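Local coordinates for protein heat-inducible transcription repressor hrcA homolog (Thermotoga maritima, PDB 1STZ) that probably represses the class I heat shock operons grpE-dnaK-dnaJ and groELS as a DNA-binding negative regulator of transcription, at residues Lys293-Val304 against Leu325-Thr333. Residues are numbered along the deposited sequence; the frame is centred on the assembly and turned at random.
Sequences KYFKGESPIGSV and LNRLSEYFT
A beta-hairpin of a five-stranded antiparallel sheet packs here against the C-terminal helix 314-334, in what is consistent with a GAF-like fold: Tyr-294, Phe-295, Gly-297 and Val-304 of 293-304 meet Leu-325, Leu-328, Ser-329, Phe-332 and Thr-333 of 325-333, joining the sheet to the helix layer on one of its faces. Strand 293-296 runs nearly along the helix, at 23° and with an axis separation of 6.4 Å, and a type II' turn from Lys-296 to Ser-299 closes the hairpin. Ile-301 and Gly-302 form a classic beta bulge opposite Tyr-294.

The apolar half centres on Tyr-294. Its CG sits between the backbone N and carbonyl carbon, which brings the CD1/CE1 side of the ring against Phe-332. There CE1 of Tyr-294 rests over one face of the Phe-332 ring, 3.5 Å from CE1 of the latter, with the two planes inclined at 54°. CB of Tyr-294 lies against CB of Leu-328, while the phenol OH, turned away from the helix, hydrogen-bonds the carbonyl oxygen of Glu-138, at the end of strand 134-138. Leu-120 of helix 116-131 touches both Leu-328 and Phe-332, extending this buried layer. Toward the start of 325-333, the side chains of Val-304 and Leu-325 pass in opposite directions, tightly packed at 3.4 Å between CG2 of Val-304 and CD2 of Leu-325.

Along the flank, two helix hydroxyls one turn apart receive strand and turn amides. Ser-329 OG accepts Phe-295 N at 3.0 Å, and it lies at the edge of the Phe-295 ring, in its plane. With OG1 beside its backbone N, Thr-333 meets the turn: Gly-297 N donates to Thr-333 OG1 over 2.9 Å, almost straight at 170°.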
ATOM      1  N   LYS A 293     -15.474  -4.594 -18.918  1.00 18.64           N
ATOM      2  CA  LYS A 293     -15.201  -3.253 -19.409  1.00 19.01           C
ATOM      3  C   LYS A 293     -15.222  -2.253 -18.276  1.00 19.04           C
ATOM      4  O   LYS A 293     -15.903  -2.459 -17.283  1.00 19.58           O
ATOM      5  CB  LYS A 293     -16.231  -2.854 -20.448  1.00 18.93           C
ATOM      6  CG  LYS A 293     -16.352  -3.809 -21.611  1.00 21.22           C
ATOM      7  CD  LYS A 293     -17.152  -3.186 -22.732  1.00 24.96           C
ATOM      8  CE  LYS A 293     -17.455  -4.162 -23.841  1.00 27.72           C
ATOM      9  NZ  LYS A 293     -18.607  -5.015 -23.488  1.00 31.57           N
ATOM     10  N   TYR A 294     -14.468  -1.171 -18.438  1.00 18.82           N
ATOM     11  CA  TYR A 294     -14.585   0.002 -17.589  1.00 18.41           C
ATOM     12  C   TYR A 294     -15.302   1.092 -18.394  1.00 18.70           C
ATOM     13  O   TYR A 294     -15.199   1.131 -19.625  1.00 18.71           O
ATOM     14  CB  TYR A 294     -13.216   0.450 -17.035  1.00 17.73           C
ATOM     15  CG  TYR A 294     -12.215   0.990 -18.023  1.00 16.73           C
ATOM     16  CD1 TYR A 294     -11.956   2.355 -18.116  1.00 16.25           C
ATOM     17  CD2 TYR A 294     -11.467   0.142 -18.808  1.00 16.91           C
ATOM     18  CE1 TYR A 294     -11.026   2.848 -19.025  1.00 17.15           C
ATOM     19  CE2 TYR A 294     -10.535   0.625 -19.721  1.00 16.44           C
ATOM     20  CZ  TYR A 294     -10.308   1.965 -19.821  1.00 16.88           C
ATOM     21  OH  TYR A 294      -9.364   2.421 -20.733  1.00 17.58           O
ATOM     22  N   PHE A 295     -16.046   1.937 -17.687  1.00 18.54           N
ATOM     23  CA  PHE A 295     -17.015   2.832 -18.285  1.00 18.92           C
ATOM     24  C   PHE A 295     -16.825   4.281 -17.850  1.00 19.75           C
ATOM     25  O   PHE A 295     -16.372   4.571 -16.747  1.00 18.21           O
ATOM     26  CB  PHE A 295     -18.442   2.442 -17.854  1.00 19.34           C
ATOM     27  CG  PHE A 295     -18.915   1.107 -18.370  1.00 17.48           C
ATOM     28  CD1 PHE A 295     -18.525  -0.063 -17.751  1.00 17.29           C
ATOM     29  CD2 PHE A 295     -19.780   1.035 -19.450  1.00 15.85           C
ATOM     30  CE1 PHE A 295     -18.964  -1.303 -18.224  1.00 17.45           C
ATOM     31  CE2 PHE A 295     -20.238  -0.181 -19.917  1.00 17.24           C
ATOM     32  CZ  PHE A 295     -19.833  -1.359 -19.303  1.00 17.51           C
ATOM     33  N   LYS A 296     -17.246   5.184 -18.728  1.00 21.23           N
ATOM     34  CA  LYS A 296     -17.537   6.564 -18.373  1.00 22.13           C
ATOM     35  C   LYS A 296     -19.045   6.727 -18.371  1.00 22.29           C
ATOM     36  O   LYS A 296     -19.648   6.996 -19.396  1.00 22.62           O
ATOM     37  CB  LYS A 296     -16.881   7.499 -19.388  1.00 22.60           C
ATOM     38  CG  LYS A 296     -17.213   8.974 -19.199  1.00 24.41           C
ATOM     39  CD  LYS A 296     -16.906   9.792 -20.458  1.00 27.45           C
ATOM     40  CE  LYS A 296     -17.801   9.442 -21.635  1.00 29.51           C
ATOM     41  NZ  LYS A 296     -19.239   9.696 -21.323  1.00 31.52           N
ATOM     42  N   GLY A 297     -19.665   6.544 -17.214  1.00 23.14           N
ATOM     43  CA  GLY A 297     -21.115   6.541 -17.121  1.00 23.48           C
ATOM     44  C   GLY A 297     -21.643   5.255 -17.724  1.00 24.15           C
ATOM     45  O   GLY A 297     -21.253   4.171 -17.302  1.00 23.58           O
ATOM     46  N   GLU A 298     -22.523   5.372 -18.719  1.00 25.14           N
ATOM     47  CA  GLU A 298     -23.007   4.205 -19.467  1.00 25.80           C
ATOM     48  C   GLU A 298     -22.099   3.811 -20.652  1.00 25.67           C
ATOM     49  O   GLU A 298     -22.264   2.739 -21.214  1.00 26.05           O
ATOM     50  CB  GLU A 298     -24.430   4.455 -19.984  1.00 26.28           C
ATOM     51  CG  GLU A 298     -25.424   4.907 -18.914  1.00 28.34           C
ATOM     52  CD  GLU A 298     -25.902   3.770 -18.024  1.00 31.36           C
ATOM     53  OE1 GLU A 298     -27.072   3.811 -17.583  1.00 33.46           O
ATOM     54  OE2 GLU A 298     -25.122   2.831 -17.757  1.00 32.65           O
ATOM     55  N   SER A 299     -21.151   4.670 -21.026  1.00 25.43           N
ATOM     56  CA  SER A 299     -20.298   4.428 -22.205  1.00 25.42           C
ATOM     57  C   SER A 299     -19.053   3.594 -21.904  1.00 24.24           C
ATOM     58  O   SER A 299     -18.234   4.013 -21.110  1.00 24.55           O
ATOM     59  CB  SER A 299     -19.860   5.771 -22.812  1.00 25.19           C
ATOM     60  OG  SER A 299     -20.947   6.361 -23.497  1.00 26.54           O
ATOM     61  N   PRO A 300     -18.875   2.439 -22.539  1.00 23.92           N
ATOM     62  CA  PRO A 300     -17.647   1.661 -22.330  1.00 23.86           C
ATOM     63  C   PRO A 300     -16.442   2.391 -22.924  1.00 23.32           C
ATOM     64  O   PRO A 300     -16.507   2.826 -24.061  1.00 23.56           O
ATOM     65  CB  PRO A 300     -17.892   0.347 -23.086  1.00 23.95           C
ATOM     66  CG  PRO A 300     -19.209   0.438 -23.716  1.00 23.60           C
ATOM     67  CD  PRO A 300     -19.784   1.792 -23.493  1.00 24.31           C
ATOM     68  N   ILE A 301     -15.385   2.546 -22.153  1.00 23.02           N
ATOM     69  CA  ILE A 301     -14.161   3.175 -22.639  1.00 23.13           C
ATOM     70  C   ILE A 301     -13.165   2.146 -23.180  1.00 22.94           C
ATOM     71  O   ILE A 301     -12.481   2.408 -24.177  1.00 22.46           O
ATOM     72  CB  ILE A 301     -13.516   3.989 -21.534  1.00 23.24           C
ATOM     73  CG1 ILE A 301     -14.469   5.074 -21.021  1.00 23.68           C
ATOM     74  CG2 ILE A 301     -12.220   4.633 -22.025  1.00 25.15           C
ATOM     75  CD1 ILE A 301     -15.112   5.913 -22.135  1.00 25.22           C
ATOM     76  N   GLY A 302     -13.083   0.994 -22.511  1.00 22.26           N
ATOM     77  CA  GLY A 302     -12.205  -0.094 -22.925  1.00 21.97           C
ATOM     78  C   GLY A 302     -12.486  -1.395 -22.183  1.00 21.36           C
ATOM     79  O   GLY A 302     -13.222  -1.423 -21.202  1.00 20.74           O
ATOM     80  N   SER A 303     -11.893  -2.471 -22.671  1.00 21.08           N
ATOM     81  CA  SER A 303     -11.928  -3.766 -22.019  1.00 21.09           C
ATOM     82  C   SER A 303     -10.648  -4.054 -21.212  1.00 20.81           C
ATOM     83  O   SER A 303      -9.559  -3.544 -21.515  1.00 21.09           O
ATOM     84  CB  SER A 303     -12.148  -4.847 -23.071  1.00 21.77           C
ATOM     85  OG  SER A 303     -13.401  -4.629 -23.705  1.00 22.34           O
ATOM     86  N   VAL A 304     -10.812  -4.861 -20.166  1.00 19.58           N
ATOM     87  CA  VAL A 304      -9.732  -5.360 -19.331  1.00 18.95           C
ATOM     88  C   VAL A 304      -9.728  -6.886 -19.374  1.00 19.01           C
ATOM     89  O   VAL A 304     -10.781  -7.508 -19.304  1.00 18.46           O
ATOM     90  CB  VAL A 304      -9.922  -4.926 -17.871  1.00 18.57           C
ATOM     91  CG1 VAL A 304      -8.764  -5.392 -17.000  1.00 17.25           C
ATOM     92  CG2 VAL A 304     -10.079  -3.413 -17.780  1.00 19.27           C
ATOM     93  N   LEU A 325     -11.886  -2.979 -11.671  1.00 19.91           N
ATOM     94  CA  LEU A 325     -12.745  -2.524 -12.746  1.00 20.33           C
ATOM     95  C   LEU A 325     -13.703  -1.462 -12.255  1.00 19.46           C
ATOM     96  O   LEU A 325     -13.870  -0.462 -12.921  1.00 19.28           O
ATOM     97  CB  LEU A 325     -13.560  -3.646 -13.364  1.00 20.78           C
ATOM     98  CG  LEU A 325     -13.210  -4.208 -14.745  1.00 24.11           C
ATOM     99  CD1 LEU A 325     -14.422  -4.908 -15.249  1.00 25.49           C
ATOM    100  CD2 LEU A 325     -12.765  -3.168 -15.731  1.00 26.44           C
ATOM    101  N   ASN A 326     -14.368  -1.699 -11.127  1.00 19.18           N
ATOM    102  CA  ASN A 326     -15.260  -0.690 -10.541  1.00 19.42           C
ATOM    103  C   ASN A 326     -14.517   0.620 -10.198  1.00 19.14           C
ATOM    104  O   ASN A 326     -15.087   1.692 -10.309  1.00 17.76           O
ATOM    105  CB  ASN A 326     -15.938  -1.210  -9.276  1.00 19.88           C
ATOM    106  CG  ASN A 326     -17.020  -2.243  -9.560  1.00 21.83           C
ATOM    107  OD1 ASN A 326     -17.459  -2.418 -10.692  1.00 26.12           O
ATOM    108  ND2 ASN A 326     -17.458  -2.927  -8.515  1.00 22.62           N
ATOM    109  N   ARG A 327     -13.254   0.515  -9.792  1.00 19.17           N
ATOM    110  CA  ARG A 327     -12.429   1.696  -9.507  1.00 20.12           C
ATOM    111  C   ARG A 327     -12.099   2.465 -10.760  1.00 20.02           C
ATOM    112  O   ARG A 327     -12.033   3.672 -10.730  1.00 19.49           O
ATOM    113  CB  ARG A 327     -11.094   1.308  -8.867  1.00 20.62           C
ATOM    114  CG  ARG A 327     -11.088   1.287  -7.379  1.00 22.10           C
ATOM    115  CD  ARG A 327     -12.326   0.800  -6.778  1.00 25.09           C
ATOM    116  NE  ARG A 327     -12.958   1.780  -5.921  1.00 22.38           N
ATOM    117  CZ  ARG A 327     -14.275   1.917  -5.758  1.00 27.91           C
ATOM    118  NH1 ARG A 327     -15.137   1.145  -6.416  1.00 26.25           N
ATOM    119  NH2 ARG A 327     -14.748   2.846  -4.890  1.00 30.14           N
ATOM    120  N   LEU A 328     -11.868   1.758 -11.855  1.00 19.70           N
ATOM    121  CA  LEU A 328     -11.516   2.404 -13.099  1.00 20.02           C
ATOM    122  C   LEU A 328     -12.727   3.135 -13.618  1.00 20.04           C
ATOM    123  O   LEU A 328     -12.616   4.267 -14.059  1.00 18.98           O
ATOM    124  CB  LEU A 328     -11.028   1.388 -14.144  1.00 20.37           C
ATOM    125  CG  LEU A 328      -9.607   0.872 -13.941  1.00 21.21           C
ATOM    126  CD1 LEU A 328      -9.293  -0.166 -14.982  1.00 21.53           C
ATOM    127  CD2 LEU A 328      -8.611   2.005 -14.003  1.00 22.67           C
ATOM    128  N   SER A 329     -13.888   2.487 -13.548  1.00 20.64           N
ATOM    129  CA  SER A 329     -15.139   3.136 -13.932  1.00 21.48           C
ATOM    130  C   SER A 329     -15.364   4.388 -13.109  1.00 21.67           C
ATOM    131  O   SER A 329     -15.822   5.402 -13.628  1.00 21.67           O
ATOM    132  CB  SER A 329     -16.333   2.188 -13.784  1.00 21.52           C
ATOM    133  OG  SER A 329     -16.271   1.211 -14.799  1.00 22.85           O
ATOM    134  N   GLU A 330     -15.015   4.335 -11.830  1.00 22.07           N
ATOM    135  CA  GLU A 330     -15.183   5.503 -10.955  1.00 22.50           C
ATOM    136  C   GLU A 330     -14.259   6.650 -11.361  1.00 21.85           C
ATOM    137  O   GLU A 330     -14.700   7.810 -11.422  1.00 20.46           O
ATOM    138  CB  GLU A 330     -14.870   5.156  -9.523  1.00 22.82           C
ATOM    139  CG  GLU A 330     -16.048   5.226  -8.593  1.00 27.92           C
ATOM    140  CD  GLU A 330     -15.776   4.442  -7.318  1.00 32.77           C
ATOM    141  OE1 GLU A 330     -16.633   3.609  -6.954  1.00 35.36           O
ATOM    142  OE2 GLU A 330     -14.696   4.663  -6.700  1.00 35.69           O
ATOM    143  N   TYR A 331     -12.977   6.333 -11.590  1.00 20.95           N
ATOM    144  CA  TYR A 331     -12.041   7.331 -12.059  1.00 20.51           C
ATOM    145  C   TYR A 331     -12.539   7.958 -13.387  1.00 20.67           C
ATOM    146  O   TYR A 331     -12.641   9.168 -13.510  1.00 19.86           O
ATOM    147  CB  TYR A 331     -10.604   6.794 -12.219  1.00 20.62           C
ATOM    148  CG  TYR A 331      -9.721   7.894 -12.782  1.00 19.85           C
ATOM    149  CD1 TYR A 331      -9.137   8.850 -11.948  1.00 19.94           C
ATOM    150  CD2 TYR A 331      -9.571   8.043 -14.144  1.00 19.91           C
ATOM    151  CE1 TYR A 331      -8.375   9.895 -12.480  1.00 19.49           C
ATOM    152  CE2 TYR A 331      -8.828   9.088 -14.688  1.00 21.22           C
ATOM    153  CZ  TYR A 331      -8.232  10.011 -13.854  1.00 21.52           C
ATOM    154  OH  TYR A 331      -7.494  11.039 -14.429  1.00 23.79           O
ATOM    155  N   PHE A 332     -12.855   7.132 -14.375  1.00 21.34           N
ATOM    156  CA  PHE A 332     -13.188   7.647 -15.712  1.00 21.81           C
ATOM    157  C   PHE A 332     -14.517   8.411 -15.735  1.00 22.22           C
ATOM    158  O   PHE A 332     -14.641   9.439 -16.427  1.00 22.08           O
ATOM    159  CB  PHE A 332     -13.084   6.540 -16.774  1.00 21.50           C
ATOM    160  CG  PHE A 332     -11.677   6.284 -17.192  1.00 21.97           C
ATOM    161  CD1 PHE A 332     -10.871   5.388 -16.496  1.00 20.33           C
ATOM    162  CD2 PHE A 332     -11.117   7.011 -18.232  1.00 22.59           C
ATOM    163  CE1 PHE A 332      -9.559   5.215 -16.851  1.00 20.80           C
ATOM    164  CE2 PHE A 332      -9.802   6.826 -18.607  1.00 22.45           C
ATOM    165  CZ  PHE A 332      -9.015   5.932 -17.916  1.00 21.68           C
ATOM    166  N   THR A 333     -15.462   7.959 -14.914  1.00 23.01           N
ATOM    167  CA  THR A 333     -16.777   8.571 -14.793  1.00 23.39           C
ATOM    168  C   THR A 333     -16.762   9.890 -14.022  1.00 24.89           C
ATOM    169  O   THR A 333     -17.546  10.789 -14.328  1.00 24.37           O
ATOM    170  CB  THR A 333     -17.767   7.603 -14.089  1.00 23.10           C
ATOM    171  OG1 THR A 333     -17.966   6.436 -14.882  1.00 22.20           O
ATOM    172  CG2 THR A 333     -19.178   8.203 -13.990  1.00 23.44           C
TER